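PDB 4W4T: MxaA from Stigmatella aurantiaca, which acts in the myxalamid PKS-NRPS pathway, this chain being its terminal NADPH-binding reductase domain, of the short-chain dehydrogenase type, which probably releases the product by reduction. Local coordinates for residues Ile182-Leu194 and Arg235-Val247. Sequence-based numbering, arbitrary orientation.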
# COMPACT_ATOMS: atom_id res chain seq x y z
N ILE A 182 6.77 -10.57 41.43
CA ILE A 182 7.72 -10.35 40.34
C ILE A 182 7.79 -11.51 39.36
O ILE A 182 7.85 -12.68 39.75
CB ILE A 182 9.13 -10.08 40.90
CG1 ILE A 182 9.11 -8.86 41.81
CG2 ILE A 182 10.16 -9.91 39.76
CD1 ILE A 182 8.39 -7.68 41.18
N LYS A 183 7.76 -11.17 38.07
CA LYS A 183 7.82 -12.16 37.01
C LYS A 183 8.94 -11.82 36.03
O LYS A 183 8.88 -10.78 35.36
CB LYS A 183 6.48 -12.25 36.28
CG LYS A 183 5.28 -12.41 37.20
CD LYS A 183 3.97 -12.38 36.43
CE LYS A 183 2.75 -12.31 37.39
NZ LYS A 183 2.78 -11.09 38.26
N PRO A 184 9.95 -12.68 35.93
CA PRO A 184 10.98 -12.44 34.91
C PRO A 184 10.37 -12.33 33.52
O PRO A 184 9.38 -13.00 33.18
CB PRO A 184 11.89 -13.67 35.03
CG PRO A 184 11.76 -14.06 36.48
CD PRO A 184 10.30 -13.82 36.81
N LEU A 185 10.99 -11.47 32.72
CA LEU A 185 10.50 -11.15 31.40
C LEU A 185 11.54 -11.44 30.34
O LEU A 185 12.64 -10.90 30.37
CB LEU A 185 10.09 -9.69 31.34
CG LEU A 185 9.84 -9.20 29.91
CD1 LEU A 185 8.60 -9.86 29.32
CD2 LEU A 185 9.74 -7.69 29.89
N HIS A 186 11.20 -12.32 29.41
CA HIS A 186 12.09 -12.57 28.28
C HIS A 186 11.49 -11.86 27.09
O HIS A 186 10.47 -12.27 26.54
CB HIS A 186 12.26 -14.07 28.07
CG HIS A 186 12.65 -14.77 29.33
ND1 HIS A 186 13.89 -14.61 29.90
CD2 HIS A 186 11.93 -15.53 30.19
CE1 HIS A 186 13.94 -15.27 31.04
NE2 HIS A 186 12.76 -15.85 31.24
N TYR A 187 12.10 -10.73 26.73
CA TYR A 187 11.49 -9.81 25.78
C TYR A 187 12.06 -10.00 24.37
O TYR A 187 13.26 -9.87 24.17
CB TYR A 187 11.67 -8.36 26.24
CG TYR A 187 11.19 -7.39 25.20
CD1 TYR A 187 9.87 -7.43 24.76
CD2 TYR A 187 12.04 -6.46 24.64
CE1 TYR A 187 9.41 -6.56 23.78
CE2 TYR A 187 11.59 -5.57 23.67
CZ TYR A 187 10.27 -5.63 23.25
OH TYR A 187 9.82 -4.77 22.27
N VAL A 188 11.19 -10.31 23.42
CA VAL A 188 11.62 -10.42 22.03
C VAL A 188 11.54 -9.05 21.34
O VAL A 188 10.45 -8.56 21.00
CB VAL A 188 10.81 -11.46 21.26
CG1 VAL A 188 11.40 -11.64 19.85
CG2 VAL A 188 10.86 -12.81 22.04
N SER A 189 12.70 -8.44 21.15
CA SER A 189 12.81 -7.15 20.49
C SER A 189 13.07 -7.33 19.00
O SER A 189 12.33 -8.04 18.32
CB SER A 189 13.92 -6.31 21.12
OG SER A 189 14.01 -5.03 20.51
N THR A 190 14.12 -6.69 18.48
CA THR A 190 14.46 -6.84 17.07
C THR A 190 15.75 -6.10 16.78
O THR A 190 16.03 -5.10 17.42
CB THR A 190 13.34 -6.31 16.14
OG1 THR A 190 13.77 -6.32 14.79
CG2 THR A 190 12.96 -4.87 16.51
N VAL A 191 16.54 -6.57 15.81
CA VAL A 191 17.72 -5.81 15.43
C VAL A 191 17.31 -4.49 14.80
O VAL A 191 18.14 -3.58 14.67
CB VAL A 191 18.62 -6.59 14.44
CG1 VAL A 191 19.15 -7.85 15.11
CG2 VAL A 191 17.87 -6.90 13.15
N SER A 192 16.05 -4.36 14.41
CA SER A 192 15.59 -3.09 13.81
C SER A 192 15.49 -1.93 14.81
O SER A 192 15.14 -0.81 14.41
CB SER A 192 14.25 -3.29 13.11
OG SER A 192 14.43 -4.15 12.01
N VAL A 193 15.79 -2.16 16.08
CA VAL A 193 15.93 -1.03 17.00
C VAL A 193 17.26 -0.29 16.77
O VAL A 193 17.49 0.77 17.36
CB VAL A 193 15.85 -1.45 18.49
CG1 VAL A 193 14.57 -2.23 18.74
CG2 VAL A 193 17.09 -2.26 18.92
N LEU A 194 18.11 -0.86 15.91
CA LEU A 194 19.44 -0.31 15.60
C LEU A 194 19.47 0.48 14.28
O LEU A 194 18.74 0.16 13.34
CB LEU A 194 20.47 -1.45 15.51
CG LEU A 194 20.61 -2.39 16.71
CD1 LEU A 194 21.55 -3.56 16.36
CD2 LEU A 194 21.10 -1.64 17.94
N ARG A 235 15.09 -0.78 37.10
CA ARG A 235 14.34 -0.72 38.35
C ARG A 235 14.37 -2.05 39.11
O ARG A 235 13.84 -2.14 40.22
CB ARG A 235 12.91 -0.29 38.08
CG ARG A 235 12.78 1.14 37.59
CD ARG A 235 11.34 1.53 37.32
NE ARG A 235 11.27 2.81 36.64
CZ ARG A 235 10.15 3.38 36.22
NH1 ARG A 235 8.99 2.77 36.40
NH2 ARG A 235 10.20 4.55 35.61
N GLY A 236 14.99 -3.07 38.52
CA GLY A 236 15.18 -4.34 39.21
C GLY A 236 14.38 -5.53 38.71
O GLY A 236 14.50 -6.63 39.25
N LEU A 237 13.55 -5.32 37.70
CA LEU A 237 12.89 -6.45 37.04
C LEU A 237 13.93 -7.30 36.32
O LEU A 237 14.75 -6.77 35.56
CB LEU A 237 11.84 -5.95 36.04
CG LEU A 237 10.98 -7.04 35.39
CD1 LEU A 237 10.08 -7.68 36.45
CD2 LEU A 237 10.14 -6.46 34.24
N PRO A 238 13.90 -8.63 36.55
CA PRO A 238 14.78 -9.51 35.78
C PRO A 238 14.29 -9.63 34.35
O PRO A 238 13.16 -10.06 34.11
CB PRO A 238 14.69 -10.85 36.51
CG PRO A 238 14.13 -10.53 37.87
CD PRO A 238 13.21 -9.36 37.63
N VAL A 239 15.15 -9.27 33.41
CA VAL A 239 14.78 -9.19 32.00
C VAL A 239 15.89 -9.78 31.14
O VAL A 239 17.06 -9.59 31.43
CB VAL A 239 14.56 -7.73 31.56
CG1 VAL A 239 14.39 -7.65 30.08
CG2 VAL A 239 13.34 -7.12 32.28
N THR A 240 15.51 -10.50 30.09
CA THR A 240 16.44 -10.80 29.01
C THR A 240 15.91 -10.10 27.76
O THR A 240 14.70 -10.05 27.51
CB THR A 240 16.59 -12.32 28.77
OG1 THR A 240 15.44 -12.84 28.09
CG2 THR A 240 16.75 -13.05 30.07
N ILE A 241 16.82 -9.51 26.99
CA ILE A 241 16.43 -8.84 25.75
C ILE A 241 17.02 -9.55 24.56
O ILE A 241 18.23 -9.61 24.40
CB ILE A 241 16.87 -7.37 25.75
CG1 ILE A 241 16.18 -6.64 26.92
CG2 ILE A 241 16.55 -6.71 24.40
CD1 ILE A 241 16.62 -5.18 27.08
N LEU A 242 16.13 -10.11 23.74
CA LEU A 242 16.51 -10.93 22.59
C LEU A 242 16.16 -10.20 21.31
O LEU A 242 15.00 -9.87 21.10
CB LEU A 242 15.80 -12.28 22.66
CG LEU A 242 15.99 -12.84 24.07
CD1 LEU A 242 14.77 -13.55 24.61
CD2 LEU A 242 17.21 -13.71 24.10
N ARG A 243 17.16 -9.95 20.46
CA ARG A 243 16.94 -9.23 19.21
C ARG A 243 17.18 -10.15 18.01
O ARG A 243 18.32 -10.34 17.60
CB ARG A 243 17.89 -8.03 19.10
CG ARG A 243 17.79 -6.98 20.18
CD ARG A 243 18.91 -5.94 19.98
NE ARG A 243 18.79 -4.77 20.83
CZ ARG A 243 19.80 -3.94 21.11
NH1 ARG A 243 21.01 -4.17 20.62
NH2 ARG A 243 19.58 -2.88 21.88
N PRO A 244 16.11 -10.73 17.46
CA PRO A 244 16.25 -11.56 16.26
C PRO A 244 16.61 -10.71 15.05
O PRO A 244 16.21 -9.56 15.00
CB PRO A 244 14.87 -12.18 16.09
CG PRO A 244 14.21 -12.03 17.45
CD PRO A 244 14.73 -10.73 17.97
N GLY A 245 17.36 -11.28 14.11
CA GLY A 245 17.59 -10.63 12.83
C GLY A 245 16.44 -10.88 11.87
O GLY A 245 15.27 -10.81 12.25
N ARG A 246 16.77 -11.17 10.62
CA ARG A 246 15.77 -11.48 9.62
C ARG A 246 15.41 -12.96 9.75
O ARG A 246 16.20 -13.84 9.37
CB ARG A 246 16.28 -11.16 8.22
CG ARG A 246 15.37 -11.63 7.11
CD ARG A 246 15.96 -11.27 5.74
NE ARG A 246 15.96 -9.83 5.50
CZ ARG A 246 17.07 -9.11 5.33
NH1 ARG A 246 18.25 -9.69 5.39
NH2 ARG A 246 16.99 -7.79 5.11
N VAL A 247 14.23 -13.23 10.30
CA VAL A 247 13.86 -14.59 10.67
C VAL A 247 13.27 -15.34 9.48
O VAL A 247 12.22 -14.95 8.96
CB VAL A 247 12.85 -14.59 11.84
CG1 VAL A 247 12.39 -16.01 12.15
CG2 VAL A 247 13.47 -13.92 13.06
O HOH W 1 13.72 -8.73 13.68
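Two neighbouring parallel strands of the Rossmann-fold sheet, 185-188 and 239-244, pair here, joined through helix 217-234 in a beta-alpha-beta crossover. Their axes run 4.7 Å apart. Five backbone bonds hold the register, from Leu-185 N to Pro-238 O through to Ser-189 N on Leu-242 O. Leu-185, Tyr-187, Val-239 and Ile-241 face helix 217-234 or helix 159-177; His-186 and Leu-242 meet helix 287-298 on the other face. There His-186 ND1 and Thr-240 OG1 are hydrogen-bonded at 3.0 Å. The hydroxyl comes to the ring edge, near its plane. At the start of the pair, Ile-182 CG2 lies 3.8 Å from Pro-238 CD.

At the ends of the two strands, Val-188 CG1 meets Pro-244 CG, 3.7 Å away, the two side chains crossing at about a right angle. Val-191 N then donates to Pro-244 O at 3.1 Å, tilted 30° from the carbonyl plane. A water gives the same oxygen a second bond and also bonds to Thr-190 OG1. That hydroxyl accepts from Ser-192 N in an ST turn, so it joins the turn to Pro-244 through the water.

Arg-243 runs extended from CG to NE (chi2 174°, chi3 171°), which carries its guanidinium to Val-193 and Leu-194. Val-193 CG2, 3.6 Å from NE, and Leu-194 CD2, 3.7 Å from NH1, lie over one face of it. NH2 makes a salt bridge to Glu-226, and NH1 bonds to His-309. With an alanine in place of Arg-243, Glu-226 would probably lose this charge partner, and a gap would open against Val-193 and Leu-194. Tyr-187 lies beside Lys-222 and Val-188 beside Asn-149, both of which bind NADPH, though none is bound in this chain. The salt bridge ties strand 239-244 to helix 217-234, which carries Lys-222; Ser-189 OG on the same carboxylate brings in the loop after strand 185-188.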